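Local atomic coordinates of minor fimbrium subunit Mfa5 (Porphyromonas gingivalis ATCC 33277, PDB entry 6TO1), a protein that serves as an accessory subunit of the minor (Mfa1) fimbriae, surface pili that mediate biofilm formation and adhesion to host cells and other oral bacteria. Residues His229-Ser234 against Thr357-Gly362; Gly212-Arg217 against Ile345-Phe350. All blocks are in the same frame, centred on the assembly; numbering follows the deposited sequence.

Contact 1 of 2, residues His229-Ser234 against Thr357-Gly362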
ATOM      1  N   HIS A 229     -16.928 -13.862  -5.444  1.00 15.85           N
ATOM      2  CA  HIS A 229     -16.970 -14.642  -6.671  1.00 19.11           C
ATOM      3  C   HIS A 229     -17.765 -15.929  -6.489  1.00 17.12           C
ATOM      4  O   HIS A 229     -17.647 -16.600  -5.464  1.00 18.11           O
ATOM      5  CB  HIS A 229     -15.564 -15.058  -7.143  1.00 18.50           C
ATOM      6  CG  HIS A 229     -14.632 -13.920  -7.398  1.00 22.36           C
ATOM      7  ND1 HIS A 229     -14.394 -13.424  -8.664  1.00 18.92           N
ATOM      8  CD2 HIS A 229     -13.871 -13.185  -6.557  1.00 26.38           C
ATOM      9  CE1 HIS A 229     -13.503 -12.450  -8.594  1.00 24.88           C
ATOM     10  NE2 HIS A 229     -13.182 -12.276  -7.322  1.00 22.09           N
ATOM     11  N   ILE A 230     -18.556 -16.273  -7.498  1.00 17.87           N
ATOM     12  CA  ILE A 230     -19.164 -17.594  -7.633  1.00 18.64           C
ATOM     13  C   ILE A 230     -18.575 -18.242  -8.870  1.00 18.87           C
ATOM     14  O   ILE A 230     -18.567 -17.632  -9.945  1.00 18.87           O
ATOM     15  CB  ILE A 230     -20.696 -17.520  -7.730  1.00 15.44           C
ATOM     16  CG1 ILE A 230     -21.244 -16.918  -6.442  1.00 17.61           C
ATOM     17  CG2 ILE A 230     -21.287 -18.886  -8.062  1.00 17.31           C
ATOM     18  CD1 ILE A 230     -22.752 -16.576  -6.511  1.00 23.03           C
ATOM     19  N   ILE A 231     -18.075 -19.467  -8.717  1.00 15.58           N
ATOM     20  CA  ILE A 231     -17.540 -20.244  -9.831  1.00 16.27           C
ATOM     21  C   ILE A 231     -18.452 -21.445 -10.063  1.00 19.07           C
ATOM     22  O   ILE A 231     -18.523 -22.340  -9.219  1.00 20.24           O
ATOM     23  CB  ILE A 231     -16.096 -20.717  -9.559  1.00 18.59           C
ATOM     24  CG1 ILE A 231     -15.163 -19.540  -9.321  1.00 20.71           C
ATOM     25  CG2 ILE A 231     -15.594 -21.632 -10.704  1.00 18.25           C
ATOM     26  CD1 ILE A 231     -13.826 -19.963  -8.607  1.00 21.12           C
ATOM     27  N   LEU A 232     -19.087 -21.509 -11.233  1.00 18.43           N
ATOM     28  CA  LEU A 232     -19.973 -22.610 -11.582  1.00 19.82           C
ATOM     29  C   LEU A 232     -19.277 -23.526 -12.571  1.00 16.21           C
ATOM     30  O   LEU A 232     -18.849 -23.087 -13.637  1.00 17.64           O
ATOM     31  CB  LEU A 232     -21.285 -22.089 -12.187  1.00 16.69           C
ATOM     32  CG  LEU A 232     -22.281 -23.099 -12.704  1.00 16.92           C
ATOM     33  CD1 LEU A 232     -22.845 -23.975 -11.596  1.00 19.15           C
ATOM     34  CD2 LEU A 232     -23.398 -22.329 -13.453  1.00 16.83           C
ATOM     35  N   MET A 233     -19.197 -24.801 -12.225  1.00 16.40           N
ATOM     36  CA  MET A 233     -18.545 -25.826 -13.025  1.00 15.83           C
ATOM     37  C   MET A 233     -19.627 -26.809 -13.448  1.00 18.67           C
ATOM     38  O   MET A 233     -20.137 -27.574 -12.620  1.00 19.15           O
ATOM     39  CB  MET A 233     -17.447 -26.515 -12.206  1.00 16.63           C
ATOM     40  CG  MET A 233     -16.296 -25.569 -11.895  1.00 18.39           C
ATOM     41  SD  MET A 233     -15.365 -25.916 -10.387  1.00 20.77           S
ATOM     42  CE  MET A 233     -14.793 -27.573 -10.742  1.00 24.69           C
ATOM     43  N   SER A 234     -19.999 -26.784 -14.720  1.00 19.28           N
ATOM     44  CA  SER A 234     -21.166 -27.538 -15.150  1.00 15.80           C
ATOM     45  C   SER A 234     -20.998 -27.930 -16.606  1.00 16.81           C
ATOM     46  O   SER A 234     -20.273 -27.277 -17.354  1.00 18.77           O
ATOM     47  CB  SER A 234     -22.442 -26.705 -14.946  1.00 18.15           C
ATOM     48  OG  SER A 234     -23.555 -27.368 -15.529  1.00 19.40           O
ATOM     49  N   THR A 357     -19.350 -11.527  -8.711  1.00 18.81           N
ATOM     50  CA  THR A 357     -18.767 -11.877 -10.000  1.00 17.52           C
ATOM     51  C   THR A 357     -19.025 -13.354 -10.264  1.00 20.95           C
ATOM     52  O   THR A 357     -18.791 -14.192  -9.391  1.00 19.33           O
ATOM     53  CB  THR A 357     -17.263 -11.588  -9.997  1.00 22.28           C
ATOM     54  OG1 THR A 357     -17.067 -10.192  -9.784  1.00 22.79           O
ATOM     55  CG2 THR A 357     -16.632 -11.979 -11.306  1.00 22.22           C
ATOM     56  N   ILE A 358     -19.499 -13.668 -11.462  1.00 18.33           N
ATOM     57  CA  ILE A 358     -19.862 -15.036 -11.803  1.00 16.78           C
ATOM     58  C   ILE A 358     -18.941 -15.538 -12.895  1.00 16.52           C
ATOM     59  O   ILE A 358     -18.919 -14.977 -13.997  1.00 17.36           O
ATOM     60  CB  ILE A 358     -21.325 -15.172 -12.272  1.00 14.65           C
ATOM     61  CG1 ILE A 358     -22.222 -14.323 -11.400  1.00 20.46           C
ATOM     62  CG2 ILE A 358     -21.704 -16.642 -12.303  1.00 18.26           C
ATOM     63  CD1 ILE A 358     -22.224 -14.677  -9.960  1.00 24.15           C
ATOM     64  N   HIS A 359     -18.261 -16.651 -12.613  1.00 19.08           N
ATOM     65  CA  HIS A 359     -17.459 -17.385 -13.574  1.00 17.26           C
ATOM     66  C   HIS A 359     -18.140 -18.708 -13.896  1.00 17.92           C
ATOM     67  O   HIS A 359     -18.641 -19.388 -12.992  1.00 17.96           O
ATOM     68  CB  HIS A 359     -16.075 -17.703 -13.018  1.00 18.73           C
ATOM     69  CG  HIS A 359     -15.411 -16.553 -12.346  1.00 20.45           C
ATOM     70  ND1 HIS A 359     -14.402 -15.831 -12.950  1.00 20.15           N
ATOM     71  CD2 HIS A 359     -15.596 -16.002 -11.125  1.00 20.40           C
ATOM     72  CE1 HIS A 359     -14.007 -14.876 -12.127  1.00 19.15           C
ATOM     73  NE2 HIS A 359     -14.705 -14.966 -11.009  1.00 23.57           N
ATOM     74  N   THR A 360     -18.146 -19.091 -15.162  1.00 18.07           N
ATOM     75  CA  THR A 360     -18.705 -20.386 -15.515  1.00 18.67           C
ATOM     76  C   THR A 360     -17.681 -21.144 -16.343  1.00 20.94           C
ATOM     77  O   THR A 360     -16.951 -20.572 -17.147  1.00 19.60           O
ATOM     78  CB  THR A 360     -20.028 -20.282 -16.295  1.00 17.29           C
ATOM     79  OG1 THR A 360     -19.809 -19.494 -17.470  1.00 16.65           O
ATOM     80  CG2 THR A 360     -21.098 -19.641 -15.454  1.00 16.98           C
ATOM     81  N   ILE A 361     -17.668 -22.455 -16.162  1.00 16.92           N
ATOM     82  CA  ILE A 361     -16.713 -23.334 -16.822  1.00 14.34           C
ATOM     83  C   ILE A 361     -17.516 -24.473 -17.411  1.00 17.02           C
ATOM     84  O   ILE A 361     -18.221 -25.170 -16.683  1.00 19.69           O
ATOM     85  CB  ILE A 361     -15.649 -23.857 -15.840  1.00 18.60           C
ATOM     86  CG1 ILE A 361     -14.956 -22.684 -15.155  1.00 22.02           C
ATOM     87  CG2 ILE A 361     -14.674 -24.744 -16.559  1.00 20.57           C
ATOM     88  CD1 ILE A 361     -14.009 -23.127 -14.054  1.00 23.74           C
ATOM     89  N   GLY A 362     -17.410 -24.675 -18.723  1.00 19.70           N
ATOM     90  CA  GLY A 362     -18.245 -25.635 -19.412  1.00 17.60           C
ATOM     91  C   GLY A 362     -17.490 -26.926 -19.666  1.00 20.31           C
ATOM     92  O   GLY A 362     -16.490 -26.937 -20.383  1.00 20.61           O
TER

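Contact 2 of 2, residues Gly212-Arg217 against Ile345-Phe350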
ATOM      1  N   GLY A 212     -28.199 -24.869  -7.220  1.00 15.57           N
ATOM      2  CA  GLY A 212     -26.812 -24.665  -6.862  1.00 18.44           C
ATOM      3  C   GLY A 212     -26.474 -23.195  -6.713  1.00 17.17           C
ATOM      4  O   GLY A 212     -25.826 -22.789  -5.747  1.00 17.76           O
ATOM      5  N   LEU A 213     -26.942 -22.368  -7.646  1.00 16.25           N
ATOM      6  CA  LEU A 213     -26.664 -20.943  -7.562  1.00 15.25           C
ATOM      7  C   LEU A 213     -27.387 -20.287  -6.390  1.00 17.81           C
ATOM      8  O   LEU A 213     -26.840 -19.382  -5.750  1.00 17.28           O
ATOM      9  CB  LEU A 213     -27.048 -20.268  -8.875  1.00 15.24           C
ATOM     10  CG  LEU A 213     -26.192 -20.629 -10.066  1.00 15.10           C
ATOM     11  CD1 LEU A 213     -26.781 -20.119 -11.362  1.00 17.03           C
ATOM     12  CD2 LEU A 213     -24.748 -20.084  -9.897  1.00 19.11           C
ATOM     13  N   LYS A 214     -28.623 -20.716  -6.097  1.00 14.12           N
ATOM     14  CA  LYS A 214     -29.343 -20.175  -4.953  1.00 16.15           C
ATOM     15  C   LYS A 214     -28.620 -20.485  -3.648  1.00 17.86           C
ATOM     16  O   LYS A 214     -28.484 -19.613  -2.787  1.00 17.75           O
ATOM     17  CB  LYS A 214     -30.770 -20.725  -4.924  1.00 17.77           C
ATOM     18  CG  LYS A 214     -31.539 -20.399  -3.645  1.00 15.39           C
ATOM     19  CD  LYS A 214     -31.755 -18.908  -3.449  1.00 16.81           C
ATOM     20  CE  LYS A 214     -32.505 -18.625  -2.131  1.00 19.81           C
ATOM     21  NZ  LYS A 214     -32.848 -17.175  -1.965  1.00 22.40           N
ATOM     22  N   MET A 215     -28.127 -21.713  -3.486  1.00 16.79           N
ATOM     23  CA  MET A 215     -27.362 -22.016  -2.279  1.00 18.05           C
ATOM     24  C   MET A 215     -26.095 -21.166  -2.187  1.00 17.65           C
ATOM     25  O   MET A 215     -25.724 -20.697  -1.097  1.00 17.38           O
ATOM     26  CB  MET A 215     -27.023 -23.502  -2.237  1.00 15.97           C
ATOM     27  CG  MET A 215     -26.314 -23.860  -0.946  1.00 22.50           C
ATOM     28  SD  MET A 215     -26.053 -25.610  -0.799  1.00 24.06           S
ATOM     29  CE  MET A 215     -27.659 -26.076  -0.128  1.00 22.99           C
ATOM     30  N   ALA A 216     -25.413 -20.966  -3.312  1.00 19.26           N
ATOM     31  CA  ALA A 216     -24.268 -20.066  -3.348  1.00 17.95           C
ATOM     32  C   ALA A 216     -24.647 -18.649  -2.920  1.00 18.32           C
ATOM     33  O   ALA A 216     -23.893 -17.994  -2.191  1.00 18.08           O
ATOM     34  CB  ALA A 216     -23.671 -20.064  -4.758  1.00 18.05           C
ATOM     35  N   ARG A 217     -25.817 -18.157  -3.356  0.86 17.70           N
ATOM     36  CA  ARG A 217     -26.249 -16.831  -2.930  0.86 17.15           C
ATOM     37  C   ARG A 217     -26.538 -16.811  -1.429  0.86 19.09           C
ATOM     38  O   ARG A 217     -26.217 -15.833  -0.745  0.86 19.56           O
ATOM     39  CB  ARG A 217     -27.483 -16.376  -3.711  0.86 17.35           C
ATOM     40  CG  ARG A 217     -27.252 -16.195  -5.171  0.86 20.10           C
ATOM     41  CD  ARG A 217     -28.302 -15.281  -5.787  0.86 18.37           C
ATOM     42  NE  ARG A 217     -29.671 -15.755  -5.647  0.86 18.98           N
ATOM     43  CZ  ARG A 217     -30.634 -15.104  -4.998  0.86 18.89           C
ATOM     44  NH1 ARG A 217     -31.861 -15.597  -4.983  0.86 17.35           N
ATOM     45  NH2 ARG A 217     -30.383 -13.966  -4.360  0.86 18.69           N
ATOM     46  N   ILE A 345     -29.846 -18.760 -15.523  1.00 16.18           N
ATOM     47  CA  ILE A 345     -29.391 -17.416 -15.876  1.00 14.22           C
ATOM     48  C   ILE A 345     -30.098 -16.383 -14.992  1.00 16.66           C
ATOM     49  O   ILE A 345     -29.483 -15.425 -14.508  1.00 15.80           O
ATOM     50  CB  ILE A 345     -29.614 -17.131 -17.371  1.00 13.53           C
ATOM     51  CG1 ILE A 345     -28.839 -18.122 -18.249  1.00 17.54           C
ATOM     52  CG2 ILE A 345     -29.253 -15.684 -17.638  1.00 14.93           C
ATOM     53  CD1 ILE A 345     -29.297 -18.164 -19.689  1.00 18.00           C
ATOM     54  N   ASN A 346     -31.409 -16.583 -14.765  1.00 17.70           N
ATOM     55  CA  ASN A 346     -32.221 -15.691 -13.938  1.00 18.84           C
ATOM     56  C   ASN A 346     -31.680 -15.625 -12.521  1.00 15.76           C
ATOM     57  O   ASN A 346     -31.552 -14.537 -11.931  1.00 18.11           O
ATOM     58  CB  ASN A 346     -33.670 -16.222 -13.967  1.00 19.25           C
ATOM     59  CG  ASN A 346     -34.731 -15.162 -13.755  1.00 19.96           C
ATOM     60  OD1 ASN A 346     -35.865 -15.324 -14.231  1.00 17.50           O
ATOM     61  ND2 ASN A 346     -34.421 -14.139 -12.999  1.00 18.20           N
ATOM     62  N   GLU A 347     -31.347 -16.788 -11.954  1.00 15.85           N
ATOM     63  CA  GLU A 347     -30.824 -16.861 -10.602  1.00 17.18           C
ATOM     64  C   GLU A 347     -29.459 -16.193 -10.508  1.00 15.79           C
ATOM     65  O   GLU A 347     -29.168 -15.487  -9.534  1.00 17.76           O
ATOM     66  CB  GLU A 347     -30.734 -18.318 -10.187  1.00 16.25           C
ATOM     67  CG  GLU A 347     -30.421 -18.525  -8.732  1.00 16.34           C
ATOM     68  CD  GLU A 347     -31.576 -18.138  -7.830  1.00 16.29           C
ATOM     69  OE1 GLU A 347     -32.738 -18.220  -8.283  1.00 19.37           O
ATOM     70  OE2 GLU A 347     -31.326 -17.762  -6.669  1.00 17.18           O
ATOM     71  N   ALA A 348     -28.627 -16.381 -11.524  1.00 16.53           N
ATOM     72  CA  ALA A 348     -27.350 -15.693 -11.540  1.00 18.76           C
ATOM     73  C   ALA A 348     -27.539 -14.189 -11.589  1.00 18.88           C
ATOM     74  O   ALA A 348     -26.716 -13.459 -11.046  1.00 17.16           O
ATOM     75  CB  ALA A 348     -26.503 -16.164 -12.714  1.00 16.54           C
ATOM     76  N   GLN A 349     -28.603 -13.706 -12.237  1.00 19.08           N
ATOM     77  CA  GLN A 349     -28.828 -12.262 -12.298  1.00 22.06           C
ATOM     78  C   GLN A 349     -29.020 -11.678 -10.902  1.00 18.82           C
ATOM     79  O   GLN A 349     -28.558 -10.563 -10.618  1.00 18.82           O
ATOM     80  CB  GLN A 349     -30.041 -11.931 -13.173  1.00 19.20           C
ATOM     81  CG  GLN A 349     -30.168 -10.433 -13.453  1.00 20.91           C
ATOM     82  CD  GLN A 349     -28.950  -9.864 -14.182  1.00 22.17           C
ATOM     83  OE1 GLN A 349     -28.546 -10.355 -15.224  1.00 23.67           O
ATOM     84  NE2 GLN A 349     -28.363  -8.829 -13.619  1.00 25.40           N
ATOM     85  N   PHE A 350     -29.710 -12.408 -10.016  1.00 16.85           N
ATOM     86  CA  PHE A 350     -29.879 -11.929  -8.649  1.00 20.16           C
ATOM     87  C   PHE A 350     -28.522 -11.819  -7.967  1.00 23.75           C
ATOM     88  O   PHE A 350     -28.266 -10.860  -7.231  1.00 18.91           O
ATOM     89  CB  PHE A 350     -30.804 -12.845  -7.835  1.00 17.57           C
ATOM     90  CG  PHE A 350     -32.124 -13.141  -8.510  1.00 19.61           C
ATOM     91  CD1 PHE A 350     -32.795 -12.149  -9.225  1.00 17.46           C
ATOM     92  CD2 PHE A 350     -32.676 -14.405  -8.446  1.00 20.60           C
ATOM     93  CE1 PHE A 350     -33.994 -12.417  -9.860  1.00 19.23           C
ATOM     94  CE2 PHE A 350     -33.860 -14.668  -9.082  1.00 20.84           C
ATOM     95  CZ  PHE A 350     -34.515 -13.689  -9.785  1.00 18.22           C
TER

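Contact 1 of 2, residues His229-Ser234 against Thr357-Gly362
His229 and His359 leave the sheet on the same face, and a shared first torsion (chi1 near -50° in both, CG anti to the carbonyl carbon) swings each ring beside its own backbone N, where His229 ND1 and His359 NE2 share a hydrogen bond of 2.8 Å. The strands that bear them, 229-234 and 357-362, are parallel neighbours in the central sheet of the von Willebrand factor A domain, a Rossmann-like fold; their axes run 4.7 Å apart. The imidazoles meet rim to rim with planes 29° apart, and the bond is bent, 146° at the hydrogen; either ring could be the donor. His229 ND1 lies in the plane of the His359 ring at its edge, while Thr357 CB packs 3.7 Å from His229 ND1. Around the pair, Phe397 meets His359 edge-to-face and His384 also touches its ring.

The backbones are stitched in parallel register by five N-H to C=O bonds, starting with Ile230 N to Thr357 O and ending with Ser234 N to Ile361 O. Beyond the histidines on the same face, Ile361 CD1 touches both Ile231 CG2 and Met233 CG, at 4.0 Å each; from helix 143-160, Phe156 packs on Ile361 and Met160 on Ile231. On the other face, helix 209-220 covers Ile230. Ser234, near the magnesium ion, turns its OG to Asp133 and Gly236 N. At the opposite end of this face Ile230 and Ile358 lie side by side, the CD1 methyl of Ile358 resting 3.9 Å from Ile230 CB.

Contact 2 of 2, residues Gly212-Arg217 against Ile345-Phe350
In one of its two deposited conformers, Arg217 grips Glu347 side-on: NE and NH1 of Arg217 both donate to Glu347 OE2, at 2.8 Å each. That oxygen lies in the guanidinium plane, but the two nitrogens approach it from one face of the carboxylate, whose plane is turned 42° from the guanidinium. Because both N-H groups converge on one atom, neither bond is straight (145° at the hydrogen on NE). Phe350 CB sits over the centre of one guanidinium face, 3.6 Å from Arg217 CZ, so the flat group is held at its edge by charge and across its face by packing. The Glu347 chain reaches over with CG anti to the backbone N (chi1 -170°) and then bends at chi2; its CG comes 3.8 Å from Leu213 CB. Lys214 lays its methylenes against the same carboxylate, with CD 3.4 Å from Glu347 OE2.

In the second shell, Tyr309 OH and Gln210 NE2 bond to Glu347 OE1, so both carboxylate oxygens are held. Arg217 NH1 also forms a salt bridge to Glu304, and Lys214 makes a cation-pi contact with Tyr309. Two acidic partners would probably favour the charged arginine.

Helices 209-220 and 340-353 run nearly parallel, with axes separated by 9.3 Å, on one side of the von Willebrand factor A sheet. Leu213 and Ala348 both touch Thr378 of helix 369-378, while Ala216 packs onto Val129 and Val131 of strand 126-133.

Contacts 1 and 2 form two layers of one alpha/beta domain, their centres about 11 Å apart. Helix 209-220 leads into strand 227-234, and helix 340-353 into strand 357-362, so each helix of contact 2 precedes its own strand of contact 1 and the segments alternate along the chain: helix, strand, helix, strand. The layers meet directly at Ile230: its CD1 is 4.0 Å from Ala216 CB, and its CG2 lies 4.1 Å from Leu213 CD2. The magnesium ion, bound by Ser135, Ser137 and Thr207, is about 6 Å from the side chain of Ser234 in contact 1 but about 14 Å from that of Leu213 in contact 2.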